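Local coordinates for protein BtrN (Bacillus circulans, PDB 4M7S) that catalyses the radical S-adenosylmethionine-dependent two-electron oxidation of 2-deoxy-scyllo-inosamine to amino-dideoxy-scyllo-inosose in butirosin biosynthesis, using two [4Fe-4S] clusters, at residues A[65-70]-A[93-98]; A[172-177]-A[239-244]; A[183-186]-A[192-195]; A[224-229]-A[233-238]. All blocks are in the same frame, centred on the assembly; numbering follows the deposited sequence.

Contact 1 of 4, residues A[65-70]-A[93-98]; sequences PLLCKN and GDFLTE
Leu66 and Leu67 of the 3-10 turn 65-67 pack against Phe95 and Leu96, and the contact between 65-70 and 93-98 is made largely by apolar side chains. Leu66 points at the other segment and lays its CD1 methyl over the peptide joining Phe95 to Leu96, 3.5 Å from Phe95 C. The same CD1 methyl also meets the Leu96 side chain, 3.7 Å from Leu96 CD1. Nearer the backbone the two side chains touch at their roots, Leu66 CB lying 3.6 Å from Phe95 CB. Leu67 serves the far end of the ring: its CD2 methyl approaches the CZ end of the Phe95 ring obliquely, 3.4 Å from Phe95 CZ, with Leu67 CG behind it. With CG anti to its own carbonyl carbon (chi1 -72°), Phe95 carries its ring to the Leu67 side.

The two segments are loops that follow the neighbouring parallel strands 56-58 and 86-91 of the radical SAM fold and lead into helices 71-81 and 98-107. Leu66 therefore sits where the two beta-alpha units meet, its side chain also touching Leu71 and Leu104 of those helices. Leu67 is about 6 Å from Cys16, side chain to side chain, and about 8 Å from an iron-sulfur cluster.

Backbone bonds shape each loop on its own. Cys68 N bonds to Pro65 O at 2.9 Å, while Leu96 N closes the type I turn on Gly93 O at 3.0 Å. Polar side chains work outward: Asp94 forms a salt bridge with Arg18 of the cluster pocket, and Thr97 OG1 caps helix 98-107 at Arg100 N.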
loop_
_atom_site.group_PDB
_atom_site.type_symbol
_atom_site.label_atom_id
_atom_site.label_comp_id
_atom_site.label_asym_id
_atom_site.label_seq_id
_atom_site.Cartn_x
_atom_site.Cartn_y
_atom_site.Cartn_z
ATOM N N PRO A 65 -1.415 -0.664 -11.192
ATOM C CA PRO A 65 -1.773 0.761 -11.240
ATOM C C PRO A 65 -1.794 1.339 -12.659
ATOM O O PRO A 65 -2.582 2.244 -12.917
ATOM C CB PRO A 65 -0.691 1.441 -10.378
ATOM C CG PRO A 65 0.471 0.473 -10.376
ATOM C CD PRO A 65 -0.148 -0.912 -10.478
ATOM N N LEU A 66 -0.962 0.836 -13.566
ATOM C CA LEU A 66 -0.965 1.352 -14.944
ATOM C C LEU A 66 -2.246 1.020 -15.716
ATOM O O LEU A 66 -2.428 1.464 -16.853
ATOM C CB LEU A 66 0.259 0.877 -15.733
ATOM C CG LEU A 66 1.650 1.299 -15.252
ATOM C CD1 LEU A 66 2.595 1.422 -16.433
ATOM C CD2 LEU A 66 1.623 2.595 -14.484
ATOM N N LEU A 67 -3.125 0.231 -15.103
ATOM C CA LEU A 67 -4.424 -0.069 -15.692
ATOM C C LEU A 67 -5.452 0.985 -15.288
ATOM O O LEU A 67 -6.533 1.057 -15.853
ATOM C CB LEU A 67 -4.913 -1.455 -15.266
ATOM C CG LEU A 67 -4.522 -2.634 -16.158
ATOM C CD1 LEU A 67 -5.121 -3.949 -15.651
ATOM C CD2 LEU A 67 -4.995 -2.355 -17.569
ATOM N N CYS A 68 -5.112 1.796 -14.294
ATOM C CA CYS A 68 -6.030 2.806 -13.796
ATOM C C CYS A 68 -6.184 3.890 -14.851
ATOM O O CYS A 68 -5.194 4.512 -15.255
ATOM C CB CYS A 68 -5.474 3.417 -12.507
ATOM S SG CYS A 68 -6.512 4.715 -11.811
ATOM N N LYS A 69 -7.410 4.136 -15.298
ATOM C CA LYS A 69 -7.607 5.100 -16.378
ATOM C C LYS A 69 -7.381 6.538 -15.911
ATOM O O LYS A 69 -7.145 7.422 -16.726
ATOM C CB LYS A 69 -8.973 4.926 -17.047
ATOM C CG LYS A 69 -10.193 5.380 -16.260
ATOM C CD LYS A 69 -11.464 4.874 -16.961
ATOM C CE LYS A 69 -12.715 5.663 -16.578
ATOM N NZ LYS A 69 -13.283 5.320 -15.238
ATOM N N ASN A 70 -7.417 6.747 -14.594
ATOM C CA ASN A 70 -7.230 8.074 -14.006
ATOM C C ASN A 70 -5.858 8.237 -13.383
ATOM O O ASN A 70 -5.645 9.167 -12.611
ATOM C CB ASN A 70 -8.267 8.336 -12.908
ATOM C CG ASN A 70 -9.632 8.640 -13.455
ATOM O OD1 ASN A 70 -9.786 9.481 -14.338
ATOM N ND2 ASN A 70 -10.646 7.958 -12.930
ATOM N N GLY A 93 4.938 -4.034 -15.087
ATOM C CA GLY A 93 5.676 -3.523 -16.233
ATOM C C GLY A 93 5.028 -3.700 -17.602
ATOM O O GLY A 93 5.481 -3.093 -18.572
ATOM N N ASP A 94 3.975 -4.512 -17.695
ATOM C CA ASP A 94 3.396 -4.840 -19.003
ATOM C C ASP A 94 2.808 -3.629 -19.738
ATOM O O ASP A 94 2.625 -3.657 -20.956
ATOM C CB ASP A 94 2.324 -5.918 -18.859
ATOM C CG ASP A 94 2.861 -7.194 -18.241
ATOM O OD1 ASP A 94 4.079 -7.448 -18.367
ATOM O OD2 ASP A 94 2.065 -7.940 -17.635
ATOM N N PHE A 95 2.492 -2.581 -18.984
ATOM C CA PHE A 95 1.945 -1.352 -19.551
ATOM C C PHE A 95 2.934 -0.187 -19.519
ATOM O O PHE A 95 2.618 0.909 -19.981
ATOM C CB PHE A 95 0.660 -0.954 -18.817
ATOM C CG PHE A 95 -0.511 -1.839 -19.133
ATOM C CD1 PHE A 95 -1.352 -1.536 -20.189
ATOM C CD2 PHE A 95 -0.766 -2.973 -18.378
ATOM C CE1 PHE A 95 -2.438 -2.353 -20.495
ATOM C CE2 PHE A 95 -1.841 -3.799 -18.675
ATOM C CZ PHE A 95 -2.680 -3.488 -19.740
ATOM N N LEU A 96 4.128 -0.426 -18.985
ATOM C CA LEU A 96 5.122 0.634 -18.817
ATOM C C LEU A 96 5.958 0.889 -20.073
ATOM O O LEU A 96 7.087 0.416 -20.182
ATOM C CB LEU A 96 6.045 0.327 -17.632
ATOM C CG LEU A 96 6.930 1.484 -17.158
ATOM C CD1 LEU A 96 6.085 2.705 -16.841
ATOM C CD2 LEU A 96 7.743 1.068 -15.940
ATOM N N THR A 97 5.402 1.644 -21.016
ATOM C CA THR A 97 6.163 2.077 -22.178
ATOM C C THR A 97 7.108 3.176 -21.732
ATOM O O THR A 97 7.012 3.661 -20.600
ATOM C CB THR A 97 5.244 2.642 -23.271
ATOM O OG1 THR A 97 4.470 3.721 -22.735
ATOM C CG2 THR A 97 4.309 1.558 -23.809
ATOM N N GLU A 98 8.013 3.581 -22.611
ATOM C CA GLU A 98 8.903 4.688 -22.296
ATOM C C GLU A 98 8.108 5.988 -22.130
ATOM O O GLU A 98 8.421 6.828 -21.276
ATOM C CB GLU A 98 9.960 4.840 -23.390
ATOM C CG GLU A 98 10.935 5.966 -23.138
ATOM C CD GLU A 98 11.816 5.723 -21.929
ATOM O OE1 GLU A 98 12.339 6.712 -21.366
ATOM O OE2 GLU A 98 11.994 4.547 -21.547
#

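Contact 2 of 4, residues A[172-177]-A[239-244]; sequences PSNLAV and SVQTEE
Segment 172-177, which bears Pro172 of the pocket of the second iron-sulfur cluster, meets the loop 239-244 through a single pair of amides, Asn174 with Gln241. Asn174 lies just before strand 175-178 and gives its ND2 to Gln241 OE1. The modelled separation of Asn174 ND2 and Gln241 OE1, 2.5 Å, is too short to be taken at face value, so the exact geometry of this bond is doubtful. As modelled, the oxygen lies close to the Asn174 amide plane, whereas the nitrogen stands well above the Gln241 carbonyl plane and is not on a lone pair. The two amide planes are 72° apart, and the side chains cross instead of lying flat on each other. Gln241 spans the gap with a chain extended beyond CG (chi2 -176°).

The asparagine amide has further partners, Lys3 NZ at OD1 and a glycerol, probably from the crystallisation liquor, at ND2. Beside Gln241, Val240 O accepts from Asn237 ND2. The Gln241 side chain lies about 5 Å from that of Cys169 and about 7 Å from the cluster, placing this polar surface bridge at the border of the SPASM-type auxiliary cluster site.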
loop_
_atom_site.group_PDB
_atom_site.type_symbol
_atom_site.label_atom_id
_atom_site.label_comp_id
_atom_site.label_asym_id
_atom_site.label_seq_id
_atom_site.Cartn_x
_atom_site.Cartn_y
_atom_site.Cartn_z
ATOM N N PRO A 172 1.797 -2.566 10.968
ATOM C CA PRO A 172 0.673 -1.693 11.349
ATOM C C PRO A 172 1.108 -0.381 12.017
ATOM O O PRO A 172 0.253 0.479 12.222
ATOM C CB PRO A 172 -0.113 -2.536 12.364
ATOM C CG PRO A 172 0.333 -3.952 12.133
ATOM C CD PRO A 172 1.760 -3.853 11.691
ATOM N N SER A 173 2.388 -0.238 12.354
ATOM C CA SER A 173 2.898 1.018 12.902
ATOM C C SER A 173 3.373 1.992 11.815
ATOM O O SER A 173 3.618 3.177 12.096
ATOM C CB SER A 173 4.048 0.751 13.870
ATOM O OG SER A 173 3.644 -0.122 14.903
ATOM N N ASN A 174 3.532 1.486 10.593
ATOM C CA ASN A 174 4.140 2.266 9.508
ATOM C C ASN A 174 3.296 2.400 8.247
ATOM O O ASN A 174 3.542 3.270 7.411
ATOM C CB ASN A 174 5.484 1.645 9.109
ATOM C CG ASN A 174 6.535 1.809 10.174
ATOM O OD1 ASN A 174 6.819 2.923 10.605
ATOM N ND2 ASN A 174 7.107 0.697 10.623
ATOM N N LEU A 175 2.312 1.527 8.103
ATOM C CA LEU A 175 1.639 1.366 6.820
ATOM C C LEU A 175 0.136 1.424 6.996
ATOM O O LEU A 175 -0.423 0.766 7.882
ATOM C CB LEU A 175 2.042 0.015 6.215
ATOM C CG LEU A 175 1.687 -0.435 4.791
ATOM C CD1 LEU A 175 0.612 -1.505 4.814
ATOM C CD2 LEU A 175 1.289 0.732 3.893
ATOM N N ALA A 176 -0.513 2.236 6.164
ATOM C CA ALA A 176 -1.957 2.174 5.997
ATOM C C ALA A 176 -2.255 1.735 4.564
ATOM O O ALA A 176 -1.592 2.184 3.623
ATOM C CB ALA A 176 -2.595 3.539 6.279
ATOM N N VAL A 177 -3.258 0.873 4.397
ATOM C CA VAL A 177 -3.735 0.516 3.072
ATOM C C VAL A 177 -5.133 1.074 2.897
ATOM O O VAL A 177 -5.952 0.960 3.800
ATOM C CB VAL A 177 -3.800 -1.018 2.881
ATOM C CG1 VAL A 177 -4.382 -1.368 1.506
ATOM C CG2 VAL A 177 -2.425 -1.626 3.021
ATOM N N SER A 239 10.667 -10.968 7.632
ATOM C CA SER A 239 11.704 -10.041 7.179
ATOM C C SER A 239 11.218 -8.599 7.100
ATOM O O SER A 239 12.010 -7.662 7.215
ATOM C CB SER A 239 12.241 -10.468 5.807
ATOM O OG SER A 239 11.301 -10.181 4.783
ATOM N N VAL A 240 9.914 -8.428 6.899
ATOM C CA VAL A 240 9.341 -7.102 6.681
ATOM C C VAL A 240 8.894 -6.433 7.983
ATOM O O VAL A 240 7.864 -6.795 8.551
ATOM C CB VAL A 240 8.153 -7.171 5.700
ATOM C CG1 VAL A 240 7.628 -5.775 5.382
ATOM C CG2 VAL A 240 8.569 -7.899 4.431
ATOM N N GLN A 241 9.679 -5.455 8.435
ATOM C CA GLN A 241 9.386 -4.675 9.643
ATOM C C GLN A 241 9.161 -5.529 10.891
ATOM O O GLN A 241 8.171 -5.371 11.609
ATOM C CB GLN A 241 8.218 -3.710 9.410
ATOM C CG GLN A 241 8.528 -2.627 8.384
ATOM C CD GLN A 241 7.405 -1.621 8.226
ATOM O OE1 GLN A 241 6.669 -1.340 9.172
ATOM N NE2 GLN A 241 7.267 -1.074 7.025
ATOM N N THR A 242 10.102 -6.432 11.143
ATOM C CA THR A 242 10.077 -7.265 12.333
ATOM C C THR A 242 11.404 -7.071 13.073
ATOM O O THR A 242 12.412 -6.729 12.445
ATOM C CB THR A 242 9.885 -8.743 11.957
ATOM O OG1 THR A 242 11.076 -9.241 11.332
ATOM C CG2 THR A 242 8.693 -8.917 11.006
ATOM N N GLU A 243 11.408 -7.263 14.394
ATOM C CA GLU A 243 12.658 -7.236 15.161
ATOM C C GLU A 243 13.581 -8.316 14.627
ATOM O O GLU A 243 14.801 -8.164 14.587
ATOM C CB GLU A 243 12.398 -7.532 16.639
ATOM C CG GLU A 243 11.496 -6.554 17.350
ATOM C CD GLU A 243 11.244 -6.953 18.792
ATOM O OE1 GLU A 243 10.771 -8.084 19.034
ATOM O OE2 GLU A 243 11.523 -6.135 19.684
ATOM N N GLU A 244 12.960 -9.412 14.214
ATOM C CA GLU A 244 13.638 -10.611 13.755
ATOM C C GLU A 244 14.455 -10.384 12.479
ATOM O O GLU A 244 15.283 -11.219 12.107
ATOM C CB GLU A 244 12.591 -11.709 13.521
ATOM C CG GLU A 244 11.796 -12.130 14.772
ATOM C CD GLU A 244 10.745 -11.112 15.220
ATOM O OE1 GLU A 244 10.026 -11.385 16.203
ATOM O OE2 GLU A 244 10.634 -10.040 14.593
#

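Contact 3 of 4, residues A[183-186]-A[192-195]; sequences NVLP and NQKM
Gln193 is the first residue of 192-195 to reach strand 183-185, in the loop that links this strand to strand 198-199 in the antiparallel end of the sheet, within the auxiliary-cluster domain. Its CB lies 3.9 Å from Leu185 CD2, and the chain, extended beyond CG, carries the amide on to Asn183. There Asn183 ND2 donates to Gln193 OE1 at 2.9 Å, with an N-H...O angle of 159°. The nitrogen lies in the Gln193 carbonyl plane, and the oxygen is also near the Asn183 amide plane, yet the two amides stand 76° apart. The other polar atom of the asparagine amide, Asn183 OD1, accepts from Asn199 ND2, which helps fix the rotation of the group.

After Lys194, whose backbone N bonds to Asp190 OD1, the chain reaches Met195, modelled as selenomethionine, whose N bonds to the other carboxylate oxygen of Asp190. Its side chain bends at chi2 and chi3, leading the selenium end away toward Ser229 and Leu231. The root stays behind to meet Pro186, the residue just before the cluster-ligand position Cys187: Met195 CB is 3.6 Å from Pro186 CD, and the proline ring crosses the side chain at about a right angle. Met195 O comes against the same ring carbon, 3.1 Å from Pro186 CD.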
loop_
_atom_site.group_PDB
_atom_site.type_symbol
_atom_site.label_atom_id
_atom_site.label_comp_id
_atom_site.label_asym_id
_atom_site.label_seq_id
_atom_site.Cartn_x
_atom_site.Cartn_y
_atom_site.Cartn_z
ATOM N N ASN A 183 -11.829 1.429 2.277
ATOM C CA ASN A 183 -11.533 0.746 3.536
ATOM C C ASN A 183 -10.068 0.862 3.897
ATOM O O ASN A 183 -9.192 0.768 3.032
ATOM C CB ASN A 183 -11.925 -0.726 3.462
ATOM C CG ASN A 183 -13.418 -0.921 3.425
ATOM O OD1 ASN A 183 -14.177 -0.074 3.902
ATOM N ND2 ASN A 183 -13.852 -2.054 2.887
ATOM N N VAL A 184 -9.796 1.065 5.181
ATOM C CA VAL A 184 -8.421 1.192 5.636
ATOM C C VAL A 184 -7.995 -0.107 6.325
ATOM O O VAL A 184 -8.666 -0.581 7.245
ATOM C CB VAL A 184 -8.270 2.382 6.587
ATOM C CG1 VAL A 184 -6.807 2.555 7.012
ATOM C CG2 VAL A 184 -8.791 3.655 5.910
ATOM N N LEU A 185 -6.887 -0.683 5.866
ATOM C CA LEU A 185 -6.372 -1.934 6.426
ATOM C C LEU A 185 -5.000 -1.648 7.051
ATOM O O LEU A 185 -4.313 -0.703 6.645
ATOM C CB LEU A 185 -6.244 -3.004 5.332
ATOM C CG LEU A 185 -7.395 -3.126 4.331
ATOM C CD1 LEU A 185 -7.043 -4.128 3.232
ATOM C CD2 LEU A 185 -8.711 -3.518 5.014
ATOM N N PRO A 186 -4.587 -2.470 8.031
ATOM C CA PRO A 186 -3.330 -2.234 8.741
ATOM C C PRO A 186 -2.135 -2.860 8.041
ATOM O O PRO A 186 -1.016 -2.684 8.515
ATOM C CB PRO A 186 -3.561 -2.953 10.075
ATOM C CG PRO A 186 -4.417 -4.106 9.709
ATOM C CD PRO A 186 -5.346 -3.585 8.628
ATOM N N ASN A 192 -8.130 -10.181 2.308
ATOM C CA ASN A 192 -9.513 -10.518 2.626
ATOM C C ASN A 192 -10.184 -9.485 3.531
ATOM O O ASN A 192 -11.341 -9.654 3.923
ATOM C CB ASN A 192 -9.593 -11.915 3.241
ATOM C CG ASN A 192 -9.472 -13.012 2.202
ATOM O OD1 ASN A 192 -10.046 -12.915 1.117
ATOM N ND2 ASN A 192 -8.721 -14.058 2.526
ATOM N N GLN A 193 -9.446 -8.426 3.852
ATOM C CA GLN A 193 -9.954 -7.324 4.674
ATOM C C GLN A 193 -10.563 -7.833 5.981
ATOM O O GLN A 193 -11.709 -7.524 6.311
ATOM C CB GLN A 193 -10.962 -6.481 3.876
ATOM C CG GLN A 193 -10.477 -6.131 2.454
ATOM C CD GLN A 193 -11.348 -5.081 1.763
ATOM O OE1 GLN A 193 -12.021 -4.290 2.423
ATOM N NE2 GLN A 193 -11.334 -5.074 0.425
ATOM N N LYS A 194 -9.790 -8.638 6.704
ATOM C CA LYS A 194 -10.198 -9.122 8.013
ATOM C C LYS A 194 -10.128 -8.004 9.047
ATOM O O LYS A 194 -10.821 -8.041 10.059
ATOM C CB LYS A 194 -9.293 -10.275 8.459
ATOM C CG LYS A 194 -9.348 -11.521 7.578
ATOM C CD LYS A 194 -8.117 -12.378 7.807
ATOM C CE LYS A 194 -8.143 -13.644 6.975
ATOM N NZ LYS A 194 -7.012 -14.537 7.359
HETATM N N MSE A 195 -9.273 -7.020 8.790
HETATM C CA MSE A 195 -8.997 -5.973 9.765
HETATM C C MSE A 195 -9.313 -4.595 9.184
HETATM O O MSE A 195 -8.429 -3.756 9.055
HETATM C CB MSE A 195 -7.527 -6.030 10.180
HETATM C CG MSE A 195 -7.278 -5.838 11.659
HETATM SE SE MSE A 195 -8.258 -7.123 12.755
HETATM C CE MSE A 195 -7.375 -8.757 12.171
#

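Contact 4 of 4, residues A[224-229]-A[233-238]; sequences GHRGKS and KNCNNV. With SF4 (iron/sulfur cluster), chain B.
Asn237 O is gripped by both terminal nitrogens of Arg226, NH1 and NH2, each 2.8 Å away. The oxygen lies almost exactly in the guanidinium plane and takes an end-on fork, which bends both bonds: the N-H...O angles are 145° and 141°. Arg226 reaches it with a chain extended from CG to NE. A second backbone oxygen, Ser168 O, also accepts from NH1, which helps fix the orientation of the guanidinium.

One face of that plane is turned to the iron-sulfur cluster. Sulfide S3 sits over it, displaced toward the rim, with Arg226 NE at 3.4 Å. The positive charge there probably helps balance the anionic cluster. Cys235 SG binds the iron FE1 at 2.5 Å; the torsion that sets SG anti to the cysteine's backbone N (chi1 -177°) turns it toward this iron. The same thiolate accepts from Asn237 N at 3.2 Å, a backbone N-H...S bond of the kind common around iron-sulfur clusters. Asn237 then brings its ND2 to 3.4 Å from cluster sulfide S2, while its firm partner is Val240 O.

At the other end of the loop Lys233 N donates to Ser229 O at 2.9 Å, closing the turn, and Ser229 OG accepts from Cys232 N. Lys233 runs its aliphatic part past Ser229 O before its NZ pairs with Asp230. Both segments follow helix 212-222, which ends in a Schellman motif at Gly224; Arg226 packs on Leu221 and Ser229 on Phe217 of this helix.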
loop_
_atom_site.group_PDB
_atom_site.type_symbol
_atom_site.label_atom_id
_atom_site.label_comp_id
_atom_site.label_asym_id
_atom_site.label_seq_id
_atom_site.Cartn_x
_atom_site.Cartn_y
_atom_site.Cartn_z
ATOM N N GLY A 224 4.388 -8.484 19.689
ATOM C CA GLY A 224 4.533 -9.837 19.184
ATOM C C GLY A 224 3.380 -10.780 19.473
ATOM O O GLY A 224 3.571 -11.984 19.561
ATOM N N HIS A 225 2.172 -10.247 19.609
ATOM C CA HIS A 225 1.017 -11.100 19.868
ATOM C C HIS A 225 0.264 -11.462 18.587
ATOM O O HIS A 225 -0.951 -11.266 18.494
ATOM C CB HIS A 225 0.083 -10.432 20.877
ATOM C CG HIS A 225 0.746 -10.092 22.176
ATOM N ND1 HIS A 225 1.294 -11.048 23.000
ATOM C CD2 HIS A 225 0.944 -8.900 22.791
ATOM C CE1 HIS A 225 1.805 -10.461 24.072
ATOM N NE2 HIS A 225 1.603 -9.162 23.969
ATOM N N ARG A 226 1.003 -11.990 17.609
ATOM C CA ARG A 226 0.443 -12.382 16.319
ATOM C C ARG A 226 -0.647 -13.424 16.483
ATOM O O ARG A 226 -1.659 -13.391 15.779
ATOM C CB ARG A 226 1.530 -12.971 15.423
ATOM C CG ARG A 226 2.465 -11.950 14.829
ATOM C CD ARG A 226 3.247 -12.551 13.686
ATOM N NE ARG A 226 4.352 -11.694 13.279
ATOM C CZ ARG A 226 5.107 -11.909 12.210
ATOM N NH1 ARG A 226 6.096 -11.073 11.919
ATOM N NH2 ARG A 226 4.873 -12.960 11.436
ATOM N N GLY A 227 -0.436 -14.339 17.420
ATOM C CA GLY A 227 -1.334 -15.460 17.632
ATOM C C GLY A 227 -2.746 -15.048 17.992
ATOM O O GLY A 227 -3.675 -15.838 17.883
ATOM N N LYS A 228 -2.909 -13.795 18.399
ATOM C CA LYS A 228 -4.193 -13.315 18.890
ATOM C C LYS A 228 -5.050 -12.768 17.754
ATOM O O LYS A 228 -6.278 -12.732 17.850
ATOM C CB LYS A 228 -3.968 -12.252 19.966
ATOM C CG LYS A 228 -5.167 -11.991 20.856
ATOM C CD LYS A 228 -4.744 -11.406 22.196
ATOM C CE LYS A 228 -3.837 -10.190 22.032
ATOM N NZ LYS A 228 -3.248 -9.771 23.348
ATOM N N SER A 229 -4.381 -12.359 16.677
ATOM C CA SER A 229 -5.032 -11.788 15.506
ATOM C C SER A 229 -5.344 -12.839 14.435
ATOM O O SER A 229 -4.477 -13.617 14.051
ATOM C CB SER A 229 -4.124 -10.724 14.885
ATOM O OG SER A 229 -4.595 -10.385 13.601
ATOM N N LYS A 233 -1.956 -14.453 12.879
ATOM C CA LYS A 233 -1.582 -15.711 13.528
ATOM C C LYS A 233 -1.011 -16.764 12.572
ATOM O O LYS A 233 -0.252 -17.633 12.985
ATOM C CB LYS A 233 -2.768 -16.275 14.314
ATOM C CG LYS A 233 -3.931 -16.719 13.444
ATOM C CD LYS A 233 -5.142 -17.064 14.295
ATOM C CE LYS A 233 -6.202 -17.768 13.461
ATOM N NZ LYS A 233 -7.423 -18.058 14.263
ATOM N N ASN A 234 -1.369 -16.681 11.295
ATOM C CA ASN A 234 -0.849 -17.619 10.309
ATOM C C ASN A 234 0.101 -16.947 9.330
ATOM O O ASN A 234 0.525 -17.555 8.344
ATOM C CB ASN A 234 -1.996 -18.299 9.567
ATOM C CG ASN A 234 -2.816 -19.185 10.474
ATOM O OD1 ASN A 234 -2.273 -19.879 11.331
ATOM N ND2 ASN A 234 -4.132 -19.154 10.302
ATOM N N CYS A 235 0.440 -15.691 9.610
ATOM C CA CYS A 235 1.349 -14.962 8.737
ATOM C C CYS A 235 2.796 -15.409 8.874
ATOM O O CYS A 235 3.310 -15.561 9.987
ATOM C CB CYS A 235 1.295 -13.460 8.996
ATOM S SG CYS A 235 2.378 -12.603 7.838
ATOM N N ASN A 236 3.463 -15.564 7.736
ATOM C CA ASN A 236 4.869 -15.958 7.721
ATOM C C ASN A 236 5.800 -14.819 7.301
ATOM O O ASN A 236 6.857 -15.054 6.712
ATOM C CB ASN A 236 5.068 -17.165 6.806
ATOM C CG ASN A 236 4.338 -17.009 5.493
ATOM O OD1 ASN A 236 3.859 -15.919 5.168
ATOM N ND2 ASN A 236 4.242 -18.094 4.729
ATOM N N ASN A 237 5.404 -13.586 7.593
ATOM C CA ASN A 237 6.326 -12.475 7.433
ATOM C C ASN A 237 7.373 -12.519 8.529
ATOM O O ASN A 237 7.042 -12.413 9.708
ATOM C CB ASN A 237 5.604 -11.134 7.497
ATOM C CG ASN A 237 6.571 -9.963 7.552
ATOM O OD1 ASN A 237 7.630 -9.993 6.926
ATOM N ND2 ASN A 237 6.218 -8.930 8.318
ATOM N N VAL A 238 8.634 -12.667 8.137
ATOM C CA VAL A 238 9.730 -12.675 9.098
ATOM C C VAL A 238 10.765 -11.590 8.805
ATOM O O VAL A 238 11.637 -11.323 9.631
ATOM C CB VAL A 238 10.444 -14.050 9.146
ATOM C CG1 VAL A 238 9.458 -15.149 9.499
ATOM C CG2 VAL A 238 11.122 -14.351 7.816
HETATM FE FE1 SF4 B . 1.804 -10.409 8.826
HETATM FE FE2 SF4 B . 0.151 -9.256 10.603
HETATM FE FE3 SF4 B . 0.656 -8.086 8.248
HETATM FE FE4 SF4 B . 2.507 -8.158 10.159
HETATM S S1 SF4 B . 0.515 -7.005 10.278
HETATM S S2 SF4 B . 2.880 -8.594 7.935
HETATM S S3 SF4 B . 2.167 -10.229 11.081
HETATM S S4 SF4 B . -0.460 -10.078 8.518
#

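Contacts 2, 3 and 4 gather round the auxiliary cluster, whereas contact 1 stands across the chain's centre beside the S-adenosylmethionine cluster, its centre 25 to 34 Å from theirs. Contacts 2 and 3 share the sheet, where Val177 O and Leu185 N lie 2.8 Å apart, probably hydrogen-bonded. Contact 4 lies within the stretch of chain that contact 2 closes; the two centres are 12 Å apart and Thr242 CG2 packs 3.5 Å from Arg226 NH1. Contacts 3 and 4 meet at Met195 CE and Ser229 OG, 3.5 Å apart. Pro172, Arg226, Cys235 and Asn237 thus bring contacts 2 and 4 to one cluster, with contact 3 leading into Cys187.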